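Local coordinates for long form salivary protein D7L1 (PDB 3NHI) that sequesters host mediators by binding cysteinyl leukotrienes and stable analogues of thromboxane A2, and so modulates blood feeding of the female mosquito, at residues W3-A8 with P75-A80; R176-T181 with N256-H261; N67-D72 with A100-K105; L205-I210 with E225-L230. All coordinates share one frame; numbering follows the deposited sequence. Where two conformers were deposited one is given.

Contact 1 of 4, residues W3-A8 with P75-A80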
loop_
_atom_site.group_PDB
_atom_site.type_symbol
_atom_site.label_atom_id
_atom_site.label_comp_id
_atom_site.label_asym_id
_atom_site.label_seq_id
_atom_site.Cartn_x
_atom_site.Cartn_y
_atom_site.Cartn_z
ATOM N N TRP A 3 -18.920 -3.069 -4.272
ATOM C CA TRP A 3 -17.678 -2.890 -3.520
ATOM C C TRP A 3 -16.869 -4.180 -3.377
ATOM O O TRP A 3 -17.411 -5.233 -3.039
ATOM C CB TRP A 3 -17.941 -2.251 -2.148
ATOM C CG TRP A 3 -16.664 -1.937 -1.411
ATOM C CD1 TRP A 3 -15.837 -0.871 -1.620
ATOM C CD2 TRP A 3 -16.055 -2.722 -0.371
ATOM N NE1 TRP A 3 -14.756 -0.933 -0.767
ATOM C CE2 TRP A 3 -14.862 -2.061 0.005
ATOM C CE3 TRP A 3 -16.404 -3.914 0.280
ATOM C CZ2 TRP A 3 -14.010 -2.552 1.010
ATOM C CZ3 TRP A 3 -15.558 -4.402 1.277
ATOM C CH2 TRP A 3 -14.375 -3.722 1.629
ATOM N N LYS A 4 -15.570 -4.063 -3.631
ATOM C CA LYS A 4 -14.649 -5.205 -3.584
ATOM C C LYS A 4 -13.879 -5.272 -2.258
ATOM O O LYS A 4 -13.203 -4.320 -1.864
ATOM C CB LYS A 4 -13.673 -5.158 -4.767
ATOM C CG LYS A 4 -12.932 -6.472 -4.998
ATOM C CD LYS A 4 -11.978 -6.382 -6.188
ATOM C CE LYS A 4 -11.329 -7.725 -6.502
ATOM N NZ LYS A 4 -10.540 -8.300 -5.370
ATOM N N ALA A 5 -13.974 -6.421 -1.599
ATOM C CA ALA A 5 -13.236 -6.672 -0.360
ATOM C C ALA A 5 -11.727 -6.584 -0.543
ATOM O O ALA A 5 -11.189 -6.833 -1.632
ATOM C CB ALA A 5 -13.608 -8.014 0.212
ATOM N N LEU A 6 -11.052 -6.217 0.537
ATOM C CA LEU A 6 -9.601 -6.026 0.532
ATOM C C LEU A 6 -8.868 -7.274 1.004
ATOM O O LEU A 6 -9.236 -7.875 2.025
ATOM C CB LEU A 6 -9.223 -4.829 1.413
ATOM C CG LEU A 6 -9.879 -3.504 0.982
ATOM C CD1 LEU A 6 -9.570 -2.358 1.944
ATOM C CD2 LEU A 6 -9.548 -3.130 -0.483
ATOM N N ASP A 7 -7.840 -7.651 0.252
ATOM C CA ASP A 7 -7.017 -8.788 0.634
ATOM C C ASP A 7 -5.942 -8.417 1.657
ATOM O O ASP A 7 -5.848 -7.265 2.075
ATOM C CB ASP A 7 -6.463 -9.513 -0.608
ATOM C CG ASP A 7 -5.345 -8.754 -1.313
ATOM O OD1 ASP A 7 -4.591 -7.994 -0.669
ATOM O OD2 ASP A 7 -5.187 -8.966 -2.537
ATOM N N ALA A 8 -5.138 -9.392 2.070
ATOM C CA ALA A 8 -4.158 -9.119 3.127
ATOM C C ALA A 8 -3.099 -8.086 2.744
ATOM O O ALA A 8 -2.696 -7.271 3.593
ATOM C CB ALA A 8 -3.504 -10.414 3.592
ATOM N N PRO A 75 -20.178 -6.495 5.971
ATOM C CA PRO A 75 -20.519 -7.876 5.619
ATOM C C PRO A 75 -19.867 -8.359 4.315
ATOM O O PRO A 75 -19.586 -9.547 4.191
ATOM C CB PRO A 75 -22.050 -7.837 5.498
ATOM C CG PRO A 75 -22.446 -6.747 6.445
ATOM C CD PRO A 75 -21.388 -5.688 6.237
ATOM N N VAL A 76 -19.613 -7.461 3.362
ATOM C CA VAL A 76 -18.935 -7.848 2.122
ATOM C C VAL A 76 -17.495 -8.281 2.428
ATOM O O VAL A 76 -17.026 -9.314 1.938
ATOM C CB VAL A 76 -18.973 -6.714 1.073
ATOM C CG1 VAL A 76 -18.147 -7.068 -0.155
ATOM C CG2 VAL A 76 -20.416 -6.390 0.668
ATOM N N GLN A 77 -16.800 -7.487 3.244
ATOM C CA GLN A 77 -15.448 -7.818 3.668
ATOM C C GLN A 77 -15.428 -9.167 4.377
ATOM O O GLN A 77 -14.570 -10.008 4.106
ATOM C CB GLN A 77 -14.901 -6.728 4.595
ATOM C CG GLN A 77 -13.461 -6.969 5.054
ATOM C CD GLN A 77 -12.425 -6.845 3.938
ATOM O OE1 GLN A 77 -12.657 -6.213 2.910
ATOM N NE2 GLN A 77 -11.265 -7.446 4.150
ATOM N N TYR A 78 -16.374 -9.358 5.289
ATOM C CA TYR A 78 -16.529 -10.637 5.975
ATOM C C TYR A 78 -16.744 -11.805 5.020
ATOM O O TYR A 78 -16.044 -12.816 5.103
ATOM C CB TYR A 78 -17.695 -10.558 6.962
ATOM C CG TYR A 78 -18.149 -11.902 7.506
ATOM C CD1 TYR A 78 -17.274 -12.715 8.226
ATOM C CD2 TYR A 78 -19.458 -12.342 7.321
ATOM C CE1 TYR A 78 -17.684 -13.940 8.737
ATOM C CE2 TYR A 78 -19.883 -13.576 7.837
ATOM C CZ TYR A 78 -18.985 -14.357 8.541
ATOM O OH TYR A 78 -19.387 -15.568 9.061
ATOM N N GLN A 79 -17.715 -11.677 4.126
ATOM C CA GLN A 79 -18.090 -12.793 3.253
ATOM C C GLN A 79 -16.941 -13.258 2.372
ATOM O O GLN A 79 -16.827 -14.446 2.084
ATOM C CB GLN A 79 -19.278 -12.406 2.373
ATOM C CG GLN A 79 -20.583 -12.294 3.128
ATOM C CD GLN A 79 -21.142 -13.631 3.556
ATOM O OE1 GLN A 79 -20.953 -14.641 2.877
ATOM N NE2 GLN A 79 -21.850 -13.643 4.681
ATOM N N ALA A 80 -16.084 -12.331 1.960
ATOM C CA ALA A 80 -14.999 -12.664 1.035
ATOM C C ALA A 80 -13.965 -13.634 1.626
ATOM O O ALA A 80 -13.293 -14.352 0.880
ATOM C CB ALA A 80 -14.323 -11.395 0.556
#
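Q77 reaches from its helix to the N-terminal arm and closes a two-bond ring with the backbone of L6. The carbonyl oxygen Q77 OE1 accepts from L6 N at 2.9 Å, nearly straight at 166°, with the donor in the carbonyl plane on a lone pair. Q77 NE2 gives a hydrogen to L6 O at 3.0 Å, and that acceptor too is met on a lone pair in its plane. The amide thus copies the pairing of a β-strand neighbour, although residues 3-8 form no strand. CG lies anti to the backbone N (chi1 -178°) and the chain then bends at chi2, which turns the flat end toward L6.

Packing is tightest beside this pair of bonds. A5 points its methyl at the helix, where A5 CB stands 3.5 Å from A80 CB, closer than carbons usually pack, and the same methyl lies 3.4 Å from Q77 OE1. W3 arrives edge first: W3 CH2 is 3.3 Å from Q77 OE1, the indole and amide planes being 57° apart. The looser side is where W3 CE3 touches V76 CG1 at 3.6 Å, both residues being partly exposed; A80 is exposed as a residue, yet tight at its methyl. The indole NE1 bonds to Q60.

L6 O also accepts from H132, and Q77 NE2 also donates to L130 O, so one amide joins the arm, helix 73-85 and the 130-132 region. With both ends of the amide engaged, its flip state is fixed, and the contact holds the arm just ahead of helix 8-22 by uncharged, directional bonds.

Contact 2 of 4, residues R176-T181 with N256-H261; sequences RRYKLT and NAFDFH. With SO4 (sulfate ion), chain D.
The end of Y178 crosses F258, with Y178 CE1 3.9 Å from F258 CD2 and the tyrosine hydroxyl at the edge of the phenylalanine ring. Y178 OH donates to D259 OD1 at 2.7 Å and approaches from above the carboxylate plane, 50° out of it. R176 NH2 comes to the same oxygen, D259 OD1, from the opposite face, on the anti side, in a salt bridge of 2.8 Å whose N-H angle is 143°. The other terminal nitrogen, R176 NH1, donates to Y178 OH at 3.0 Å and 172°, almost in the guanidinium plane. Arginine, tyrosine and aspartate therefore close a triangle in which the phenol accepts from one partner and donates to the other, which fixes the rotation of its hydroxyl. The R176 chain runs extended and then bends at chi3, turning the guanidinium toward the helix. A sulfate, probably from the crystallisation liquor, is held by R177 and the backbone N of Y178, at the other end of the tyrosine from its hydroxyl; R177 NH2 is 2.7 Å from sulfate O4, and K255 is a further partner.

It lies away from the eicosanoid pocket, so the contact is structural packing. It ties the loop ahead of helix 184-196 to helix 251-266, where E262 gives R176 a second carboxylate; T293 binds R176 near the C terminus, helix 238-246 packs on Y178, and helix 184-196 packs on F258.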
loop_
_atom_site.group_PDB
_atom_site.type_symbol
_atom_site.label_atom_id
_atom_site.label_comp_id
_atom_site.label_asym_id
_atom_site.label_seq_id
_atom_site.Cartn_x
_atom_site.Cartn_y
_atom_site.Cartn_z
ATOM N N ARG A 176 16.965 -7.633 -12.692
ATOM C CA ARG A 176 16.198 -6.611 -13.397
ATOM C C ARG A 176 17.097 -5.482 -13.881
ATOM O O ARG A 176 17.955 -5.004 -13.151
ATOM C CB ARG A 176 15.104 -6.060 -12.481
ATOM C CG ARG A 176 14.256 -4.958 -13.101
ATOM C CD ARG A 176 13.091 -4.577 -12.199
ATOM N NE ARG A 176 13.493 -4.017 -10.904
ATOM C CZ ARG A 176 13.850 -2.748 -10.710
ATOM N NH1 ARG A 176 13.889 -1.892 -11.731
ATOM N NH2 ARG A 176 14.188 -2.337 -9.494
ATOM N N ARG A 177 16.887 -5.053 -15.119
ATOM C CA ARG A 177 17.581 -3.880 -15.634
ATOM C C ARG A 177 16.570 -2.958 -16.322
ATOM O O ARG A 177 15.365 -3.241 -16.342
ATOM C CB ARG A 177 18.750 -4.284 -16.553
ATOM C CG ARG A 177 19.851 -5.060 -15.828
ATOM C CD ARG A 177 21.128 -5.179 -16.622
ATOM N NE ARG A 177 21.870 -3.920 -16.688
ATOM C CZ ARG A 177 23.078 -3.793 -17.233
ATOM N NH1 ARG A 177 23.693 -4.847 -17.761
ATOM N NH2 ARG A 177 23.675 -2.610 -17.252
ATOM N N TYR A 178 17.062 -1.863 -16.882
ATOM C CA TYR A 178 16.188 -0.844 -17.449
ATOM C C TYR A 178 16.134 -0.885 -18.972
ATOM O O TYR A 178 15.744 0.094 -19.613
ATOM C CB TYR A 178 16.567 0.538 -16.893
ATOM C CG TYR A 178 16.128 0.678 -15.456
ATOM C CD1 TYR A 178 14.877 1.190 -15.145
ATOM C CD2 TYR A 178 16.943 0.240 -14.408
ATOM C CE1 TYR A 178 14.450 1.294 -13.827
ATOM C CE2 TYR A 178 16.524 0.338 -13.082
ATOM C CZ TYR A 178 15.273 0.868 -12.803
ATOM O OH TYR A 178 14.822 0.977 -11.506
ATOM N N LYS A 179 16.483 -2.036 -19.540
ATOM C CA LYS A 179 16.435 -2.213 -20.989
ATOM C C LYS A 179 14.989 -2.117 -21.462
ATOM O O LYS A 179 14.105 -2.804 -20.939
ATOM C CB LYS A 179 17.024 -3.562 -21.370
ATOM C CG LYS A 179 17.060 -3.837 -22.872
ATOM C CD LYS A 179 17.466 -5.277 -23.182
ATOM C CE LYS A 179 18.911 -5.553 -22.792
ATOM N NZ LYS A 179 19.863 -4.892 -23.723
ATOM N N LEU A 180 14.752 -1.240 -22.433
ATOM C CA LEU A 180 13.410 -1.032 -22.966
ATOM C C LEU A 180 13.215 -1.833 -24.250
ATOM O O LEU A 180 13.793 -1.509 -25.290
ATOM C CB LEU A 180 13.148 0.458 -23.194
ATOM C CG LEU A 180 13.347 1.354 -21.959
ATOM C CD1 LEU A 180 13.211 2.825 -22.350
ATOM C CD2 LEU A 180 12.389 0.975 -20.822
ATOM N N THR A 181 12.406 -2.884 -24.165
ATOM C CA THR A 181 12.193 -3.793 -25.295
ATOM C C THR A 181 10.832 -3.632 -25.962
ATOM O O THR A 181 10.617 -4.122 -27.068
ATOM C CB THR A 181 12.286 -5.245 -24.839
ATOM O OG1 THR A 181 11.277 -5.475 -23.840
ATOM C CG2 THR A 181 13.673 -5.541 -24.270
ATOM N N ASN A 256 16.998 5.133 -9.222
ATOM C CA ASN A 256 17.234 5.087 -7.778
ATOM C C ASN A 256 15.921 5.093 -6.991
ATOM O O ASN A 256 15.780 4.359 -6.012
ATOM C CB ASN A 256 18.153 6.235 -7.346
ATOM C CG ASN A 256 19.557 6.096 -7.907
ATOM O OD1 ASN A 256 19.969 5.014 -8.325
ATOM N ND2 ASN A 256 20.303 7.193 -7.902
ATOM N N ALA A 257 14.966 5.907 -7.436
ATOM C CA ALA A 257 13.655 6.004 -6.786
ATOM C C ALA A 257 12.859 4.709 -6.919
ATOM O O ALA A 257 12.264 4.234 -5.953
ATOM C CB ALA A 257 12.869 7.165 -7.373
ATOM N N PHE A 258 12.881 4.131 -8.115
ATOM C CA PHE A 258 12.133 2.912 -8.422
ATOM C C PHE A 258 12.766 1.708 -7.718
ATOM O O PHE A 258 12.044 0.840 -7.202
ATOM C CB PHE A 258 12.143 2.741 -9.937
ATOM C CG PHE A 258 11.063 1.856 -10.514
ATOM C CD1 PHE A 258 9.698 2.103 -10.324
ATOM C CD2 PHE A 258 11.444 0.833 -11.365
ATOM C CE1 PHE A 258 8.726 1.292 -10.957
ATOM C CE2 PHE A 258 10.503 0.026 -11.995
ATOM C CZ PHE A 258 9.135 0.257 -11.801
ATOM N N ASP A 259 14.100 1.661 -7.670
ATOM C CA ASP A 259 14.809 0.600 -6.952
ATOM C C ASP A 259 14.524 0.685 -5.454
ATOM O O ASP A 259 14.300 -0.340 -4.803
ATOM C CB ASP A 259 16.331 0.682 -7.169
ATOM C CG ASP A 259 16.763 0.372 -8.595
ATOM O OD1 ASP A 259 15.962 -0.159 -9.391
ATOM O OD2 ASP A 259 17.948 0.632 -8.902
ATOM N N PHE A 260 14.502 1.898 -4.904
ATOM C CA PHE A 260 14.189 2.049 -3.474
ATOM C C PHE A 260 12.762 1.581 -3.204
ATOM O O PHE A 260 12.512 0.892 -2.211
ATOM C CB PHE A 260 14.407 3.493 -3.013
ATOM C CG PHE A 260 14.267 3.697 -1.524
ATOM C CD1 PHE A 260 14.765 2.763 -0.613
ATOM C CD2 PHE A 260 13.685 4.852 -1.040
ATOM C CE1 PHE A 260 14.665 2.977 0.769
ATOM C CE2 PHE A 260 13.580 5.082 0.336
ATOM C CZ PHE A 260 14.078 4.144 1.242
ATOM N N HIS A 261 11.831 1.927 -4.099
ATOM C CA HIS A 261 10.472 1.435 -3.921
ATOM C C HIS A 261 10.392 -0.083 -4.100
ATOM O O HIS A 261 9.601 -0.738 -3.412
ATOM C CB HIS A 261 9.455 2.171 -4.794
ATOM C CG HIS A 261 8.064 2.169 -4.226
ATOM N ND1 HIS A 261 7.111 3.082 -4.622
ATOM C CD2 HIS A 261 7.471 1.395 -3.282
ATOM C CE1 HIS A 261 5.983 2.854 -3.968
ATOM N NE2 HIS A 261 6.175 1.839 -3.146
HETATM S S SO4 D . 20.586 -0.226 -16.449
HETATM O O1 SO4 D . 20.088 0.536 -17.590
HETATM O O2 SO4 D . 19.764 -1.412 -16.259
HETATM O O3 SO4 D . 20.530 0.602 -15.246
HETATM O O4 SO4 D . 21.968 -0.622 -16.704
HETATM O O HOH W 1 17.457 -2.773 -10.688
#

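Contact 3 of 4, residues N67-D72 with A100-K105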
loop_
_atom_site.group_PDB
_atom_site.type_symbol
_atom_site.label_atom_id
_atom_site.label_comp_id
_atom_site.label_asym_id
_atom_site.label_seq_id
_atom_site.Cartn_x
_atom_site.Cartn_y
_atom_site.Cartn_z
ATOM N N ASN A 67 -18.696 11.419 2.530
ATOM C CA ASN A 67 -18.559 11.727 3.953
ATOM C C ASN A 67 -19.452 10.808 4.788
ATOM O O ASN A 67 -20.278 11.256 5.580
ATOM C CB ASN A 67 -18.841 13.212 4.242
ATOM C CG ASN A 67 -18.585 13.580 5.697
ATOM O OD1 ASN A 67 -17.685 13.028 6.344
ATOM N ND2 ASN A 67 -19.382 14.505 6.225
ATOM N N ALA A 68 -19.269 9.507 4.597
ATOM C CA ALA A 68 -20.162 8.517 5.183
ATOM C C ALA A 68 -19.390 7.280 5.612
ATOM O O ALA A 68 -18.444 6.870 4.938
ATOM C CB ALA A 68 -21.250 8.128 4.183
ATOM N N PHE A 69 -19.811 6.699 6.736
ATOM C CA PHE A 69 -19.428 5.344 7.108
ATOM C C PHE A 69 -20.242 4.377 6.259
ATOM O O PHE A 69 -21.463 4.514 6.125
ATOM C CB PHE A 69 -19.673 5.099 8.602
ATOM C CG PHE A 69 -18.711 5.827 9.503
ATOM C CD1 PHE A 69 -17.402 5.378 9.653
ATOM C CD2 PHE A 69 -19.114 6.953 10.212
ATOM C CE1 PHE A 69 -16.501 6.042 10.482
ATOM C CE2 PHE A 69 -18.225 7.618 11.055
ATOM C CZ PHE A 69 -16.916 7.162 11.186
ATOM N N LYS A 70 -19.552 3.420 5.659
ATOM C CA LYS A 70 -20.165 2.513 4.703
ATOM C C LYS A 70 -20.459 1.166 5.352
ATOM O O LYS A 70 -19.756 0.167 5.132
ATOM C CB LYS A 70 -19.258 2.379 3.479
ATOM C CG LYS A 70 -18.962 3.718 2.796
ATOM C CD LYS A 70 -20.220 4.331 2.188
ATOM C CE LYS A 70 -20.678 3.532 0.978
ATOM N NZ LYS A 70 -21.944 4.062 0.389
ATOM N N SER A 71 -21.522 1.139 6.150
ATOM C CA SER A 71 -21.849 -0.017 6.991
ATOM C C SER A 71 -21.986 -1.324 6.212
ATOM O O SER A 71 -21.567 -2.381 6.690
ATOM C CB SER A 71 -23.133 0.239 7.793
ATOM O OG SER A 71 -24.291 0.284 6.963
ATOM N N ASP A 72 -22.555 -1.257 5.013
ATOM C CA ASP A 72 -22.835 -2.476 4.267
ATOM C C ASP A 72 -21.592 -3.131 3.677
ATOM O O ASP A 72 -21.637 -4.281 3.237
ATOM C CB ASP A 72 -23.891 -2.233 3.181
ATOM C CG ASP A 72 -25.301 -2.027 3.739
ATOM O OD1 ASP A 72 -25.521 -2.040 4.969
ATOM O OD2 ASP A 72 -26.205 -1.838 2.911
ATOM N N ALA A 100 -23.519 1.822 11.269
ATOM C CA ALA A 100 -24.694 2.523 10.764
ATOM C C ALA A 100 -25.181 3.613 11.726
ATOM O O ALA A 100 -25.806 4.589 11.298
ATOM C CB ALA A 100 -25.824 1.543 10.428
ATOM N N ALA A 101 -24.902 3.449 13.019
ATOM C CA ALA A 101 -25.290 4.453 14.016
ATOM C C ALA A 101 -24.319 5.625 14.078
ATOM O O ALA A 101 -24.657 6.679 14.613
ATOM C CB ALA A 101 -25.391 3.815 15.391
ATOM N N ALA A 102 -23.115 5.430 13.547
ATOM C CA ALA A 102 -22.039 6.399 13.717
ATOM C C ALA A 102 -22.274 7.651 12.879
ATOM O O ALA A 102 -22.702 7.564 11.722
ATOM C CB ALA A 102 -20.701 5.762 13.378
ATOM N N ASN A 103 -21.960 8.808 13.463
ATOM C CA ASN A 103 -22.168 10.109 12.825
ATOM C C ASN A 103 -20.825 10.717 12.435
ATOM O O ASN A 103 -20.042 11.119 13.299
ATOM C CB ASN A 103 -22.927 11.044 13.777
ATOM C CG ASN A 103 -23.343 12.358 13.126
ATOM O OD1 ASN A 103 -22.962 12.677 11.997
ATOM N ND2 ASN A 103 -24.136 13.130 13.853
ATOM N N ALA A 104 -20.566 10.767 11.131
ATOM C CA ALA A 104 -19.313 11.305 10.593
ATOM C C ALA A 104 -19.189 12.808 10.809
ATOM O O ALA A 104 -18.075 13.339 10.816
ATOM C CB ALA A 104 -19.181 10.972 9.125
ATOM N N LYS A 105 -20.323 13.479 10.995
ATOM C CA LYS A 105 -20.353 14.942 11.172
ATOM C C LYS A 105 -19.555 15.628 10.051
ATOM O O LYS A 105 -19.867 15.435 8.877
ATOM C CB LYS A 105 -19.920 15.342 12.595
ATOM C CG LYS A 105 -20.874 14.844 13.672
ATOM C CD LYS A 105 -20.535 15.371 15.055
ATOM C CE LYS A 105 -21.548 14.875 16.066
ATOM N NZ LYS A 105 -21.247 15.327 17.451
#
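F69 meets the backbone turn that leaves the neighbouring helix along the CD2-CE2 border of its ring: F69 CD2 lies 3.7 Å from A102 CB, and F69 CE2 is 3.9 Å from A104 CA. The two alanines, their methyls both pointing at the strand, straddle that border from opposite sides of the ring plane, each obliquely. Farther along, N67 donates through ND2 to K105 O at 2.9 Å, with an N-H angle of 155° and the acceptor close to the N67 amide plane. CG anti to the backbone N (chi1 -175°) carries this amide across the gap, while its OD1 bonds to Y62 OH. At the other end, S71 CB packs 4.0 Å from A100 CB.

The two segments run nearly antiparallel, their end-to-end directions 164° apart, as the short hairpin of strands 62-63 and 68-69 passes the end of helix 89-101. In that hairpin N67 and A68 both face D63, a G1 beta bulge, with N67 in a left-handed backbone conformation.

Behind the first shell, N103 OD1 accepts from K105 N at 2.9 Å, an Asx turn that shapes the chain around A104. Helix 109-130 backs the contact, L112 touching both F69 and A104, and L99 adds to the cover of F69.

Contact 4 of 4, residues L205-I210 with E225-L230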
loop_
_atom_site.group_PDB
_atom_site.type_symbol
_atom_site.label_atom_id
_atom_site.label_comp_id
_atom_site.label_asym_id
_atom_site.label_seq_id
_atom_site.Cartn_x
_atom_site.Cartn_y
_atom_site.Cartn_z
ATOM N N LEU A 205 -3.419 7.719 -13.537
ATOM C CA LEU A 205 -2.109 8.102 -13.023
ATOM C C LEU A 205 -2.178 8.887 -11.720
ATOM O O LEU A 205 -3.035 9.762 -11.554
ATOM C CB LEU A 205 -1.407 8.943 -14.088
ATOM C CG LEU A 205 -0.009 9.483 -13.805
ATOM C CD1 LEU A 205 0.993 8.340 -13.695
ATOM C CD2 LEU A 205 0.397 10.470 -14.909
ATOM N N LYS A 206 -1.256 8.578 -10.810
ATOM C CA LYS A 206 -1.099 9.365 -9.592
ATOM C C LYS A 206 0.251 10.058 -9.630
ATOM O O LYS A 206 1.264 9.518 -9.176
ATOM C CB LYS A 206 -1.235 8.475 -8.351
ATOM C CG LYS A 206 -2.532 7.675 -8.289
ATOM C CD LYS A 206 -3.741 8.576 -8.083
ATOM C CE LYS A 206 -5.017 7.774 -7.883
ATOM N NZ LYS A 206 -4.923 6.953 -6.640
ATOM N N VAL A 207 0.267 11.265 -10.194
ATOM C CA VAL A 207 1.522 12.008 -10.348
ATOM C C VAL A 207 2.182 12.204 -8.981
ATOM O O VAL A 207 3.400 12.044 -8.831
ATOM C CB VAL A 207 1.293 13.372 -11.034
ATOM C CG1 VAL A 207 2.605 14.149 -11.144
ATOM C CG2 VAL A 207 0.665 13.194 -12.435
ATOM N N ASP A 208 1.368 12.496 -7.969
ATOM C CA ASP A 208 1.903 12.763 -6.630
ATOM C C ASP A 208 2.632 11.559 -6.031
ATOM O O ASP A 208 3.557 11.730 -5.244
ATOM C CB ASP A 208 0.782 13.188 -5.683
ATOM C CG ASP A 208 0.268 14.585 -5.949
ATOM O OD1 ASP A 208 0.792 15.290 -6.834
ATOM O OD2 ASP A 208 -0.672 14.978 -5.232
ATOM N N GLU A 209 2.223 10.344 -6.395
ATOM C CA GLU A 209 2.864 9.146 -5.860
ATOM C C GLU A 209 4.250 8.939 -6.452
ATOM O O GLU A 209 5.180 8.535 -5.754
ATOM C CB GLU A 209 1.996 7.904 -6.079
ATOM C CG GLU A 209 0.722 7.882 -5.250
ATOM C CD GLU A 209 0.970 8.099 -3.762
ATOM O OE1 GLU A 209 0.083 8.674 -3.102
ATOM O OE2 GLU A 209 2.031 7.685 -3.248
ATOM N N ILE A 210 4.389 9.214 -7.742
ATOM C CA ILE A 210 5.713 9.136 -8.360
ATOM C C ILE A 210 6.626 10.228 -7.774
ATOM O O ILE A 210 7.783 9.951 -7.428
ATOM C CB ILE A 210 5.623 9.171 -9.898
ATOM C CG1 ILE A 210 4.821 7.951 -10.383
ATOM C CG2 ILE A 210 7.011 9.226 -10.540
ATOM C CD1 ILE A 210 4.584 7.895 -11.910
ATOM N N GLU A 225 10.379 18.688 -12.660
ATOM C CA GLU A 225 10.854 17.898 -13.798
ATOM C C GLU A 225 10.111 16.570 -13.894
ATOM O O GLU A 225 9.782 16.120 -14.983
ATOM C CB GLU A 225 12.363 17.640 -13.711
ATOM C CG GLU A 225 13.221 18.895 -13.657
ATOM C CD GLU A 225 12.836 19.934 -14.693
ATOM O OE1 GLU A 225 13.110 19.707 -15.892
ATOM O OE2 GLU A 225 12.280 20.990 -14.298
ATOM N N VAL A 226 9.847 15.953 -12.743
ATOM C CA VAL A 226 9.083 14.706 -12.699
ATOM C C VAL A 226 7.694 14.967 -13.289
ATOM O O VAL A 226 7.230 14.238 -14.164
ATOM C CB VAL A 226 8.972 14.157 -11.264
ATOM C CG1 VAL A 226 8.057 12.926 -11.222
ATOM C CG2 VAL A 226 10.358 13.828 -10.711
ATOM N N ARG A 227 7.052 16.043 -12.838
ATOM C CA ARG A 227 5.738 16.419 -13.341
ATOM C C ARG A 227 5.760 16.686 -14.836
ATOM O O ARG A 227 4.877 16.220 -15.556
ATOM C CB ARG A 227 5.192 17.620 -12.564
ATOM C CG ARG A 227 4.844 17.251 -11.139
ATOM C CD ARG A 227 4.195 18.373 -10.325
ATOM N NE ARG A 227 4.088 17.939 -8.929
ATOM C CZ ARG A 227 3.106 17.188 -8.425
ATOM N NH1 ARG A 227 2.086 16.805 -9.180
ATOM N NH2 ARG A 227 3.140 16.838 -7.147
ATOM N N SER A 228 6.780 17.410 -15.297
ATOM C CA SER A 228 6.938 17.739 -16.718
ATOM C C SER A 228 7.117 16.493 -17.592
ATOM O O SER A 228 6.529 16.377 -18.664
ATOM C CB SER A 228 8.133 18.679 -16.912
ATOM O OG SER A 228 8.399 18.896 -18.286
ATOM N N VAL A 229 7.957 15.565 -17.145
ATOM C CA VAL A 229 8.216 14.343 -17.908
ATOM C C VAL A 229 6.943 13.498 -18.030
ATOM O O VAL A 229 6.629 12.981 -19.108
ATOM C CB VAL A 229 9.387 13.544 -17.292
ATOM C CG1 VAL A 229 9.471 12.152 -17.879
ATOM C CG2 VAL A 229 10.702 14.292 -17.504
ATOM N N LEU A 230 6.196 13.377 -16.937
ATOM C CA LEU A 230 4.939 12.638 -16.987
ATOM C C LEU A 230 3.901 13.356 -17.850
ATOM O O LEU A 230 3.194 12.726 -18.649
ATOM C CB LEU A 230 4.399 12.400 -15.577
ATOM C CG LEU A 230 5.246 11.478 -14.691
ATOM C CD1 LEU A 230 4.776 11.537 -13.245
ATOM C CD2 LEU A 230 5.243 10.034 -15.208
HETATM O O HOH W 2 -0.456 16.655 -8.819
#
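R227 presents the edge of its guanidinium to D208, whose carboxylate stands almost upright against it, the two planes 82° apart. Both terminal nitrogens grip one oxygen: D208 OD1 lies 2.8 Å from R227 NH2 and 3.1 Å from R227 NH1, and in each case it sits 1° from the guanidinium plane. From the carboxylate's side the approaches differ, for NH1 comes nearly along the C-O bond whereas NH2 stands 41° above the plane. Obliquely to the guanidinium comes V207 CG1, 3.3 Å from R227 NH1. The arginine chain is extended from CG to NE, which carries its charged end past V207 to the aspartate; E223, one turn earlier on the same helix, supplies NH2 with a second carboxylate.

These residues join the first turn of helix 207-216, with K206 at its N-cap, to helix 223-231, two consecutive helices of the PBP/GOBP family region. Inward from the salt bridge the packing is aliphatic. The ends of I210 and L230 meet head-on, CD1 to CD1 at 3.9 Å, and I210 CG2 meets V226 CG1 at the same separation. V207 CG1 also touches L230 CD1, at 4.0 Å. Y241 of helix 238-246 touches both L205 and L230, and V226 packs onto L250.

From the N terminus, the arm at 3-8 is met by helix 73-85, so contact 1 closes a loop of 66 residues. Contact 3 opens inside that loop at 67-72 and closes beyond it at 100-105; the two cross, tying the N-terminal arm, the 62-69 hairpin and the successive helices 73-85 and 89-101 into one side of the chain. Both finish before contact 2 opens at 176-181. Contact 4, joining helices 207-216 and 223-231, nests wholly within the 74-residue loop that contact 2 closes on helix 251-266. Their centres are 16 Å apart, whereas contacts 1 and 2, 33 Å apart between centres, lie on opposite sides of the chain's centre.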